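Local structure of CghA (Chaetomium globosum, 6KBC) at residues A[64-69]-A[133-138]; A[49-54]-A[142-147]; A[243-248]-A[254-259]; A[103-106]-A[112-115]. The protein belongs to the calycin clan, being built of two beta-rich domains, and holds the ligand WK1 in a pocket lined by strands of both. All blocks are in the same frame, centred on the assembly; numbering follows the deposited sequence.

Contacts 1, 2 and 4 belong to the N-terminal calycin-type domain, contact 3 to the C-terminal one. Along the chain, contact 2 encloses contact 1, which encloses contact 4; contact 3 follows. Contacts 1 and 2, with centres about 8 Å apart, share a core: strands 46-54 and 60-69 are neighbours, as are 132-137 and 143-150, and each contact brings one strand of each pair together. Contact 4 lies about 13 Å from contact 1 (centres), on strands 99-105 and 113-119, the latter paired with 132-137. Contact 3 is about 17 Å from contact 2 (centres), yet the Asp52-Arg246 salt bridge joins them. WK1 touches contacts 1, 2 and 3, so both domains contribute to its pocket.

Contact 1 (A[64-69]-A[133-138]); sequences VSFFRD and ASFDVA. With WK1 ((2S)-3-[(2S,4E)-4-[[(1R,2S,4aR,6S,8R,8aS)-2-[(E)-but-2-en-2-yl]-6,8-dimethyl-1,2,4a,5,6,7,8,8a-octahydronaphthalen-1-yl]-oxidanyl-methylidene]-3,5-bis(oxidanylidene)pyrrolidin-2-yl]-2-methyl-2-oxidanyl-propanoic acid), chain B.
Phe66 reaches across the interior of the N-terminal calycin-type domain to Ala133 and Phe135, where strand 60-69 faces strand 132-137 without sharing a backbone hydrogen bond with it. The two segments run almost at right angles, at 100°, with their axes 9.3 Å apart, a separation that side chains have to fill.

Ser65 looks the other way, to the ligand: its OG donates a hydrogen bond of 2.7 Å to O5 of WK1. Lys352, His94, Asn82 and Asn364 are also hydrogen-bonded to WK1.

Phe66 then turns inward and carries the contact. Its CG stands anti to the carbonyl carbon (chi1 -65°), and the ring offers a face to Phe135. The two rings make an edge-to-face (T-shaped) pair, with centroids 4.9 Å apart and planes at 66°; CD2 of Phe135 hangs over the middle of the Phe66 ring, the two side chains coming from facing strands and passing alongside one another. On one flank of the ring, Phe66 CE2 packs on Ala133 CB at 3.7 Å. Trp118 meets Phe66 edge-to-face as well, and Trp49 stacks on Phe135, so the pair is part of a wider aromatic cluster.

Phe67 returns to the ligand side, where CB of Ser65 lies over one face of its ring and Phe67 CE1 touches the methyl carbon C11 of WK1 at 3.6 Å. Strand 60-69 thus separates an interior rich in aromatic rings from a ligand pocket. One residue further, Arg68 is buried, its NE hydrogen-bonded to OG of Ser100 and its NH1 to OG of Ser8.

Contact 2 (A[49-54]-A[142-147]); sequences WLFDAM and STTTVV
This is a buried, wholly side-chain contact across the core of the N-terminal domain, in which Phe51 of strand 46-54 packs against Val146 and Thr144 of strand 143-150. No hydrogen bond joins the two segments, and even the closest CA atoms, those of Phe51 and Val146, are 7.9 Å apart.

Val146 CG2 does most of the touching. It sits over one face of the Phe51 ring, displaced toward the rim on the CG side, and comes within 3.6 Å of Phe51 CG. Measured to the ring centroid the distance is 3.9 Å, only 22° off the normal: a CH-pi contact. With chi1 of Val146 at -179°, CG1 takes the place anti to the backbone N and CG2 is the branch directed at the ring.

Strands facing each other across an apolar interior are what a calycin-type beta barrel would show, and Phe51 accordingly points inward while its neighbour Leu50 touches WK1 on the other side of the strand. Further along the ring, Phe51 CE2 meets Thr144 CB at 4.0 Å. The hydroxyl of Thr144, although buried, has a weak hydrogen bond to ND1 of His160, and the Phe51 ring also meets that of Phe135 with planes at about 35°.

Contact 3 (A[243-248]-A[254-259]); sequences LFVRAQ and MAVMRL. With WK1 ((2S)-3-[(2S,4E)-4-[[(1R,2S,4aR,6S,8R,8aS)-2-[(E)-but-2-en-2-yl]-6,8-dimethyl-1,2,4a,5,6,7,8,8a-octahydronaphthalen-1-yl]-oxidanyl-methylidene]-3,5-bis(oxidanylidene)pyrrolidin-2-yl]-2-methyl-2-oxidanyl-propanoic acid), chain B.
The beta hairpin of strands 239-249 and 252-261 in the C-terminal domain contributes to the wall of the WK1 pocket, with Phe244 and Met257 on the ligand side. Segments 243-248 and 254-259 run antiparallel, at 179°, and three hydrogen-bonded pairs, Leu243 with Arg258, Val245 with Val256 and Ala247 with Met254, supply six backbone bonds.

Phe244 and Met257 form a non-hydrogen-bonded pair whose side chains cross at about a right angle. Bends at chi2 (36°) and chi3 fold the methionine back, bringing its CE to 3.6 Å from Phe244 CB and to the edge of the ring, near its plane. The same thioether lies on the ligand, with Met257 SD 3.4 Å from WK1 C6, while C90 of WK1 sits over a face of the Phe244 ring.

The other face of the hairpin is packed differently. Two valines lie side by side, Val245 CB 3.7 Å from Val256 CB. Next to them, Ala247 CB touches Met254 CG at 3.8 Å. Arg258 lays a face of its guanidinium over Leu243 CB, which is 3.6 Å above the plane; Asp241 forms its salt bridge.

Arg246, on the ligand-side face, is buried too, but Asp52 and Asp227 of the N-terminal domain pair with its guanidinium. Charge neutralised in this way probably helps tie the two domains together, while the ligand meets hydrocarbon and sulfur here.

Contact 4 (A[103-106]-A[112-115]); sequences TSDG and GHVA
Asp105 and His113 stand side by side on one face of an antiparallel strand pair, pointing the same way, with carboxylate and imidazole planes only 20° apart. His113 holds its CG anti to the backbone N (chi1 168°), which brings ND1 of His113 to 3.5 Å from OD2 of Asp105, a weak hydrogen bond. The stronger partner of the imidazole is Asp136 on the neighbouring strand, which binds NE2. Held between two carboxylates, the ring would probably favour its protonated form.

Two residues back on that face, Thr103 stands beside Ala115, with OG1 of Thr103 3.8 Å from CB of Ala115. A water donates to Ala115 O and makes a weak bond with Thr103 OG1, bridging the pair.

The opposite face carries Ser104 and Val114. Ser104 extends OG away from its backbone N, in the anti position, where OG touches CG2 of Val114 on the adjoining strand and, from another direction, CA of Gly112 at 3.6 Å. A second water accepts from Gly112 N at 3.1 Å and also lies near this hydroxyl.

Beneath the side chains, Thr103 and Ala115 exchange two backbone bonds of 2.9 Å. The next hydrogen-bonded pair is uneven: Asp105 N to His113 O measures 2.8 Å, but His113 N to Asp105 O stretches to 3.2 Å, with 136° at the hydrogen. The longer bond is the one nearer the connection between the two strands, which together form a beta hairpin, strands 99-105 and 113-119 of the N-terminal calycin-type domain.

Contact 1 (A[64-69]-A[133-138])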
# COMPACT_ATOMS: atom_id res chain seq x y z
N VAL A 64 0.22 -4.62 -7.01
CA VAL A 64 -0.70 -5.73 -6.84
C VAL A 64 -0.97 -5.87 -5.35
O VAL A 64 -0.05 -5.76 -4.53
CB VAL A 64 -0.11 -7.03 -7.44
CG1 VAL A 64 1.26 -7.34 -6.84
CG2 VAL A 64 -1.07 -8.19 -7.24
N SER A 65 -2.23 -6.06 -5.00
CA SER A 65 -2.60 -6.41 -3.65
C SER A 65 -3.21 -7.80 -3.70
O SER A 65 -4.17 -8.03 -4.44
CB SER A 65 -3.59 -5.39 -3.04
OG SER A 65 -2.92 -4.17 -2.76
N PHE A 66 -2.62 -8.73 -2.95
CA PHE A 66 -3.20 -10.04 -2.76
C PHE A 66 -4.16 -9.96 -1.57
O PHE A 66 -3.74 -9.66 -0.45
CB PHE A 66 -2.12 -11.09 -2.50
CG PHE A 66 -1.20 -11.32 -3.68
CD1 PHE A 66 -0.11 -10.49 -3.89
CD2 PHE A 66 -1.43 -12.37 -4.56
CE1 PHE A 66 0.75 -10.71 -4.97
CE2 PHE A 66 -0.57 -12.59 -5.64
CZ PHE A 66 0.52 -11.75 -5.85
N PHE A 67 -5.44 -10.22 -1.83
CA PHE A 67 -6.50 -10.05 -0.86
C PHE A 67 -7.07 -11.39 -0.41
O PHE A 67 -7.31 -12.28 -1.23
CB PHE A 67 -7.65 -9.22 -1.43
CG PHE A 67 -7.37 -7.75 -1.56
CD1 PHE A 67 -6.95 -7.01 -0.46
CD2 PHE A 67 -7.57 -7.09 -2.76
CE1 PHE A 67 -6.72 -5.64 -0.57
CE2 PHE A 67 -7.35 -5.72 -2.87
CZ PHE A 67 -6.92 -5.00 -1.78
N ARG A 68 -7.30 -11.50 0.89
CA ARG A 68 -8.31 -12.39 1.46
C ARG A 68 -9.32 -11.49 2.17
O ARG A 68 -9.01 -10.93 3.22
CB ARG A 68 -7.69 -13.40 2.43
CG ARG A 68 -6.80 -14.45 1.80
CD ARG A 68 -6.10 -15.20 2.90
NE ARG A 68 -5.42 -16.40 2.45
CZ ARG A 68 -4.95 -17.33 3.27
NH1 ARG A 68 -5.10 -17.18 4.58
NH2 ARG A 68 -4.33 -18.41 2.80
N ASP A 69 -10.50 -11.33 1.58
CA ASP A 69 -11.52 -10.42 2.09
C ASP A 69 -12.76 -11.24 2.46
O ASP A 69 -13.52 -11.67 1.58
CB ASP A 69 -11.85 -9.34 1.07
CG ASP A 69 -12.73 -8.22 1.63
OD1 ASP A 69 -13.34 -8.41 2.71
OD2 ASP A 69 -12.83 -7.15 1.00
N ALA A 133 -1.36 -16.55 -9.46
CA ALA A 133 -0.64 -15.36 -9.02
C ALA A 133 0.00 -15.70 -7.70
O ALA A 133 -0.67 -16.20 -6.79
CB ALA A 133 -1.57 -14.15 -8.88
N SER A 134 1.30 -15.48 -7.59
CA SER A 134 2.01 -15.99 -6.43
C SER A 134 3.03 -14.98 -5.97
O SER A 134 3.57 -14.20 -6.76
CB SER A 134 2.70 -17.33 -6.75
OG SER A 134 3.86 -17.11 -7.53
N PHE A 135 3.31 -14.98 -4.67
CA PHE A 135 4.40 -14.20 -4.13
C PHE A 135 5.28 -15.08 -3.25
O PHE A 135 4.84 -16.09 -2.71
CB PHE A 135 3.91 -12.96 -3.35
CG PHE A 135 3.02 -13.26 -2.17
CD1 PHE A 135 3.54 -13.58 -0.93
CD2 PHE A 135 1.64 -13.15 -2.30
CE1 PHE A 135 2.71 -13.82 0.16
CE2 PHE A 135 0.80 -13.38 -1.21
CZ PHE A 135 1.34 -13.73 0.02
N ASP A 136 6.53 -14.67 -3.13
CA ASP A 136 7.53 -15.39 -2.37
C ASP A 136 8.40 -14.36 -1.66
O ASP A 136 8.90 -13.43 -2.30
CB ASP A 136 8.38 -16.26 -3.31
CG ASP A 136 9.01 -17.43 -2.61
OD1 ASP A 136 8.29 -18.43 -2.35
OD2 ASP A 136 10.23 -17.37 -2.37
N VAL A 137 8.57 -14.51 -0.36
CA VAL A 137 9.37 -13.58 0.42
C VAL A 137 10.40 -14.36 1.22
O VAL A 137 10.05 -15.31 1.92
CB VAL A 137 8.51 -12.72 1.35
CG1 VAL A 137 9.39 -11.73 2.06
CG2 VAL A 137 7.41 -12.00 0.56
N ALA A 138 11.67 -13.93 1.12
CA ALA A 138 12.74 -14.54 1.90
C ALA A 138 12.44 -14.45 3.39
O ALA A 138 11.77 -13.53 3.86
CB ALA A 138 14.07 -13.87 1.58
O WK1 B . -9.52 -2.57 -7.53
C17 WK1 B . -8.39 -2.16 -7.44
O1 WK1 B . -7.55 -2.40 -8.25
C19 WK1 B . -8.01 -1.31 -6.29
O2 WK1 B . -9.09 -0.98 -5.49
C18 WK1 B . -7.47 -0.01 -6.81
C20 WK1 B . -7.04 -2.17 -5.53
C22 WK1 B . -6.25 -1.36 -4.58
N WK1 B . -5.15 -2.00 -3.89
C21 WK1 B . -5.19 -1.69 -2.60
O5 WK1 B . -4.29 -2.12 -1.74
C23 WK1 B . -6.96 -0.73 -3.49
O4 WK1 B . -8.07 -0.02 -3.61
C24 WK1 B . -6.34 -0.87 -2.22
C16 WK1 B . -6.79 -0.31 -0.95
O3 WK1 B . -7.86 0.40 -0.95
C9 WK1 B . -5.97 -0.45 0.26
C8 WK1 B . -5.00 0.75 0.08
C12 WK1 B . -4.47 1.06 -1.31
C13 WK1 B . -3.31 0.62 -1.74
C90 WK1 B . -2.82 0.94 -3.11
C14 WK1 B . -5.28 1.89 -2.24
C7 WK1 B . -5.59 2.03 0.57
C6 WK1 B . -6.07 2.08 1.78
C3 WK1 B . -6.26 0.78 2.49
C4 WK1 B . -6.73 -0.34 1.58
C5 WK1 B . -6.58 -1.63 2.36
C11 WK1 B . -7.20 -2.76 1.60
C2 WK1 B . -7.03 0.82 3.78
C1 WK1 B . -6.61 -0.40 4.53
C10 WK1 B . -7.09 -0.47 5.94
C WK1 B . -7.13 -1.59 3.77

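Contact 2 (A[49-54]-A[142-147])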
# COMPACT_ATOMS: atom_id res chain seq x y z
N TRP A 49 -1.56 -8.49 1.22
CA TRP A 49 -0.13 -8.48 0.93
C TRP A 49 0.05 -7.64 -0.32
O TRP A 49 -0.45 -8.00 -1.38
CB TRP A 49 0.40 -9.90 0.70
CG TRP A 49 0.30 -10.81 1.90
CD1 TRP A 49 1.30 -11.16 2.76
CD2 TRP A 49 -0.88 -11.48 2.36
NE1 TRP A 49 0.83 -12.01 3.72
CE2 TRP A 49 -0.51 -12.22 3.51
CE3 TRP A 49 -2.20 -11.52 1.93
CZ2 TRP A 49 -1.42 -12.99 4.22
CZ3 TRP A 49 -3.11 -12.30 2.64
CH2 TRP A 49 -2.71 -13.01 3.77
N LEU A 50 0.76 -6.52 -0.19
CA LEU A 50 0.91 -5.58 -1.29
C LEU A 50 2.35 -5.57 -1.77
O LEU A 50 3.29 -5.51 -0.97
CB LEU A 50 0.51 -4.15 -0.86
CG LEU A 50 0.68 -3.00 -1.87
CD1 LEU A 50 -0.39 -1.93 -1.60
CD2 LEU A 50 2.09 -2.37 -1.81
N PHE A 51 2.53 -5.57 -3.09
CA PHE A 51 3.84 -5.49 -3.72
C PHE A 51 3.76 -4.48 -4.84
O PHE A 51 2.83 -4.52 -5.64
CB PHE A 51 4.31 -6.84 -4.30
CG PHE A 51 4.33 -7.98 -3.31
CD1 PHE A 51 3.17 -8.66 -2.99
CD2 PHE A 51 5.53 -8.37 -2.72
CE1 PHE A 51 3.20 -9.72 -2.08
CE2 PHE A 51 5.57 -9.43 -1.81
CZ PHE A 51 4.40 -10.10 -1.49
N ASP A 52 4.73 -3.58 -4.93
CA ASP A 52 4.65 -2.60 -6.00
C ASP A 52 6.03 -2.29 -6.55
O ASP A 52 7.06 -2.72 -6.02
CB ASP A 52 3.94 -1.31 -5.57
CG ASP A 52 4.60 -0.64 -4.38
OD1 ASP A 52 5.82 -0.84 -4.18
OD2 ASP A 52 3.89 0.11 -3.65
N ALA A 53 6.03 -1.50 -7.62
CA ALA A 53 7.27 -1.11 -8.27
C ALA A 53 6.96 0.10 -9.12
O ALA A 53 5.90 0.17 -9.74
CB ALA A 53 7.81 -2.25 -9.14
N MET A 54 7.87 1.06 -9.16
CA MET A 54 7.71 2.08 -10.18
C MET A 54 9.07 2.52 -10.66
O MET A 54 10.05 2.44 -9.92
CB MET A 54 6.94 3.28 -9.67
CG MET A 54 7.67 4.03 -8.59
SD MET A 54 6.57 5.38 -8.17
CE MET A 54 6.68 6.39 -9.63
N SER A 142 14.86 -10.19 2.66
CA SER A 142 15.83 -9.52 1.81
C SER A 142 15.34 -9.41 0.38
O SER A 142 15.80 -8.53 -0.35
CB SER A 142 17.17 -10.26 1.86
OG SER A 142 16.97 -11.57 1.37
N THR A 143 14.43 -10.29 -0.04
CA THR A 143 14.02 -10.35 -1.43
C THR A 143 12.58 -10.82 -1.49
O THR A 143 12.08 -11.49 -0.59
CB THR A 143 14.87 -11.33 -2.27
OG1 THR A 143 14.50 -12.67 -1.93
CG2 THR A 143 16.36 -11.15 -2.04
N THR A 144 11.91 -10.46 -2.59
CA THR A 144 10.60 -10.97 -2.92
C THR A 144 10.58 -11.37 -4.37
O THR A 144 11.36 -10.87 -5.19
CB THR A 144 9.45 -9.96 -2.71
OG1 THR A 144 9.44 -9.03 -3.80
CG2 THR A 144 9.60 -9.21 -1.44
N THR A 145 9.64 -12.24 -4.70
CA THR A 145 9.33 -12.55 -6.09
C THR A 145 7.83 -12.68 -6.21
O THR A 145 7.19 -13.37 -5.42
CB THR A 145 10.02 -13.85 -6.55
OG1 THR A 145 11.43 -13.70 -6.37
CG2 THR A 145 9.73 -14.10 -8.01
N VAL A 146 7.26 -12.00 -7.20
CA VAL A 146 5.85 -12.09 -7.52
C VAL A 146 5.75 -12.57 -8.95
O VAL A 146 6.42 -12.02 -9.83
CB VAL A 146 5.15 -10.73 -7.34
CG1 VAL A 146 3.68 -10.86 -7.66
CG2 VAL A 146 5.38 -10.23 -5.93
N VAL A 147 4.95 -13.60 -9.19
CA VAL A 147 4.88 -14.22 -10.50
C VAL A 147 3.42 -14.34 -10.90
O VAL A 147 2.60 -14.85 -10.14
CB VAL A 147 5.56 -15.60 -10.53
CG1 VAL A 147 5.45 -16.20 -11.92
CG2 VAL A 147 7.01 -15.47 -10.11

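Contact 3 (A[243-248]-A[254-259])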
# COMPACT_ATOMS: atom_id res chain seq x y z
N LEU A 243 -5.37 7.24 2.40
CA LEU A 243 -4.31 7.72 1.51
C LEU A 243 -3.12 6.77 1.59
O LEU A 243 -2.49 6.65 2.65
CB LEU A 243 -3.87 9.13 1.89
CG LEU A 243 -2.59 9.58 1.15
CD1 LEU A 243 -2.87 9.72 -0.34
CD2 LEU A 243 -2.09 10.88 1.74
N PHE A 244 -2.82 6.12 0.47
CA PHE A 244 -1.57 5.38 0.29
C PHE A 244 -0.56 6.27 -0.42
O PHE A 244 -0.90 6.91 -1.41
CB PHE A 244 -1.77 4.11 -0.53
CG PHE A 244 -0.48 3.37 -0.83
CD1 PHE A 244 0.03 2.45 0.07
CD2 PHE A 244 0.23 3.62 -2.01
CE1 PHE A 244 1.24 1.77 -0.20
CE2 PHE A 244 1.43 2.95 -2.29
CZ PHE A 244 1.94 2.03 -1.37
N VAL A 245 0.69 6.28 0.05
CA VAL A 245 1.76 6.98 -0.65
C VAL A 245 3.00 6.11 -0.66
O VAL A 245 3.38 5.56 0.38
CB VAL A 245 2.15 8.32 0.00
CG1 VAL A 245 3.30 8.96 -0.74
CG2 VAL A 245 0.98 9.26 0.08
N ARG A 246 3.67 6.04 -1.80
CA ARG A 246 5.08 5.64 -1.82
C ARG A 246 5.78 6.55 -2.80
O ARG A 246 5.36 6.65 -3.96
CB ARG A 246 5.26 4.18 -2.23
CG ARG A 246 6.74 3.76 -2.11
CD ARG A 246 7.00 2.40 -2.72
NE ARG A 246 6.04 1.38 -2.31
CZ ARG A 246 5.98 0.83 -1.10
NH1 ARG A 246 6.84 1.17 -0.15
NH2 ARG A 246 5.06 -0.10 -0.86
N ALA A 247 6.83 7.24 -2.35
CA ALA A 247 7.49 8.22 -3.20
C ALA A 247 8.96 8.27 -2.86
O ALA A 247 9.36 8.04 -1.72
CB ALA A 247 6.90 9.62 -3.03
N GLN A 248 9.76 8.64 -3.86
CA GLN A 248 11.19 8.85 -3.69
C GLN A 248 11.56 10.17 -4.36
O GLN A 248 11.15 10.43 -5.50
CB GLN A 248 12.01 7.71 -4.30
CG GLN A 248 13.53 7.96 -4.19
CD GLN A 248 14.36 6.80 -4.72
OE1 GLN A 248 14.08 6.26 -5.78
NE2 GLN A 248 15.35 6.39 -3.94
N MET A 254 9.56 8.01 1.13
CA MET A 254 8.42 8.20 2.02
C MET A 254 7.33 7.21 1.68
O MET A 254 7.08 6.91 0.50
CB MET A 254 7.87 9.64 1.99
CG MET A 254 7.14 10.05 0.73
SD MET A 254 7.41 11.79 0.28
CE MET A 254 9.20 11.94 0.13
N ALA A 255 6.68 6.68 2.72
CA ALA A 255 5.61 5.72 2.54
C ALA A 255 4.56 6.00 3.59
O ALA A 255 4.89 6.31 4.74
CB ALA A 255 6.12 4.28 2.63
N VAL A 256 3.30 5.97 3.18
CA VAL A 256 2.22 6.47 4.02
C VAL A 256 1.02 5.57 3.86
O VAL A 256 0.68 5.16 2.75
CB VAL A 256 1.81 7.93 3.67
CG1 VAL A 256 0.58 8.35 4.48
CG2 VAL A 256 2.96 8.89 3.92
N MET A 257 0.36 5.27 4.97
CA MET A 257 -1.01 4.76 4.97
C MET A 257 -1.72 5.60 6.01
O MET A 257 -1.46 5.42 7.21
CB MET A 257 -1.07 3.27 5.29
CG MET A 257 -2.46 2.63 5.13
SD MET A 257 -3.52 3.19 3.77
CE MET A 257 -2.71 2.29 2.48
N ARG A 258 -2.54 6.57 5.58
CA ARG A 258 -3.26 7.47 6.47
C ARG A 258 -4.77 7.22 6.34
O ARG A 258 -5.31 7.23 5.23
CB ARG A 258 -2.93 8.96 6.19
CG ARG A 258 -3.58 9.91 7.25
CD ARG A 258 -4.94 10.25 6.67
NE ARG A 258 -4.94 11.11 5.49
CZ ARG A 258 -5.84 11.06 4.54
NH1 ARG A 258 -6.51 9.91 4.38
NH2 ARG A 258 -5.86 11.97 3.58
N LEU A 259 -5.45 7.07 7.48
CA LEU A 259 -6.90 6.88 7.52
C LEU A 259 -7.55 8.04 8.25
O LEU A 259 -7.03 8.50 9.27
CB LEU A 259 -7.29 5.60 8.23
CG LEU A 259 -6.77 4.32 7.57
CD1 LEU A 259 -6.98 3.17 8.52
CD2 LEU A 259 -7.56 4.10 6.30
O WK1 B . -9.52 -2.57 -7.53
C17 WK1 B . -8.39 -2.16 -7.44
O1 WK1 B . -7.55 -2.40 -8.25
C19 WK1 B . -8.01 -1.31 -6.29
O2 WK1 B . -9.09 -0.98 -5.49
C18 WK1 B . -7.47 -0.01 -6.81
C20 WK1 B . -7.04 -2.17 -5.53
C22 WK1 B . -6.25 -1.36 -4.58
N WK1 B . -5.15 -2.00 -3.89
C21 WK1 B . -5.19 -1.69 -2.60
O5 WK1 B . -4.29 -2.12 -1.74
C23 WK1 B . -6.96 -0.73 -3.49
O4 WK1 B . -8.07 -0.02 -3.61
C24 WK1 B . -6.34 -0.87 -2.22
C16 WK1 B . -6.79 -0.31 -0.95
O3 WK1 B . -7.86 0.40 -0.95
C9 WK1 B . -5.97 -0.45 0.26
C8 WK1 B . -5.00 0.75 0.08
C12 WK1 B . -4.47 1.06 -1.31
C13 WK1 B . -3.31 0.62 -1.74
C90 WK1 B . -2.82 0.94 -3.11
C14 WK1 B . -5.28 1.89 -2.24
C7 WK1 B . -5.59 2.03 0.57
C6 WK1 B . -6.07 2.08 1.78
C3 WK1 B . -6.26 0.78 2.49
C4 WK1 B . -6.73 -0.34 1.58
C5 WK1 B . -6.58 -1.63 2.36
C11 WK1 B . -7.20 -2.76 1.60
C2 WK1 B . -7.03 0.82 3.78
C1 WK1 B . -6.61 -0.40 4.53
C10 WK1 B . -7.09 -0.47 5.94
C WK1 B . -7.13 -1.59 3.77

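Contact 4 (A[103-106]-A[112-115])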
# COMPACT_ATOMS: atom_id res chain seq x y z
N THR A 103 2.15 -20.39 2.85
CA THR A 103 2.99 -21.28 3.63
C THR A 103 4.18 -20.49 4.16
O THR A 103 4.66 -19.57 3.51
CB THR A 103 3.47 -22.46 2.79
OG1 THR A 103 4.37 -21.98 1.78
CG2 THR A 103 2.30 -23.16 2.12
N SER A 104 4.63 -20.86 5.35
CA SER A 104 5.84 -20.31 5.93
C SER A 104 6.75 -21.47 6.30
O SER A 104 6.35 -22.35 7.07
CB SER A 104 5.52 -19.45 7.15
OG SER A 104 6.70 -18.83 7.64
N ASP A 105 7.96 -21.48 5.75
CA ASP A 105 8.91 -22.57 5.92
C ASP A 105 9.87 -22.24 7.05
O ASP A 105 10.59 -21.24 6.98
CB ASP A 105 9.69 -22.85 4.64
CG ASP A 105 8.82 -23.37 3.52
OD1 ASP A 105 7.75 -23.95 3.82
OD2 ASP A 105 9.22 -23.22 2.35
N GLY A 106 9.90 -23.09 8.07
CA GLY A 106 10.80 -22.92 9.19
C GLY A 106 10.05 -23.11 10.49
O GLY A 106 8.81 -23.14 10.51
N GLY A 112 9.96 -17.01 8.68
CA GLY A 112 10.20 -18.09 7.75
C GLY A 112 10.04 -17.61 6.32
O GLY A 112 9.51 -16.53 6.05
N HIS A 113 10.54 -18.44 5.40
CA HIS A 113 10.33 -18.20 3.98
C HIS A 113 8.85 -18.40 3.65
O HIS A 113 8.30 -19.48 3.87
CB HIS A 113 11.21 -19.15 3.17
CG HIS A 113 10.88 -19.18 1.71
ND1 HIS A 113 9.92 -20.03 1.19
CD2 HIS A 113 11.37 -18.48 0.67
CE1 HIS A 113 9.83 -19.84 -0.11
NE2 HIS A 113 10.70 -18.90 -0.46
N VAL A 114 8.21 -17.34 3.14
CA VAL A 114 6.77 -17.33 2.91
C VAL A 114 6.49 -17.42 1.42
O VAL A 114 7.16 -16.77 0.61
CB VAL A 114 6.11 -16.07 3.51
CG1 VAL A 114 4.66 -15.97 3.09
CG2 VAL A 114 6.23 -16.06 5.01
N ALA A 115 5.49 -18.22 1.06
CA ALA A 115 5.02 -18.31 -0.31
C ALA A 115 3.51 -18.25 -0.31
O ALA A 115 2.85 -18.97 0.45
CB ALA A 115 5.49 -19.61 -0.99
O HOH W 1 1.84 -21.59 -0.60
O HOH W 2 6.98 -16.41 8.20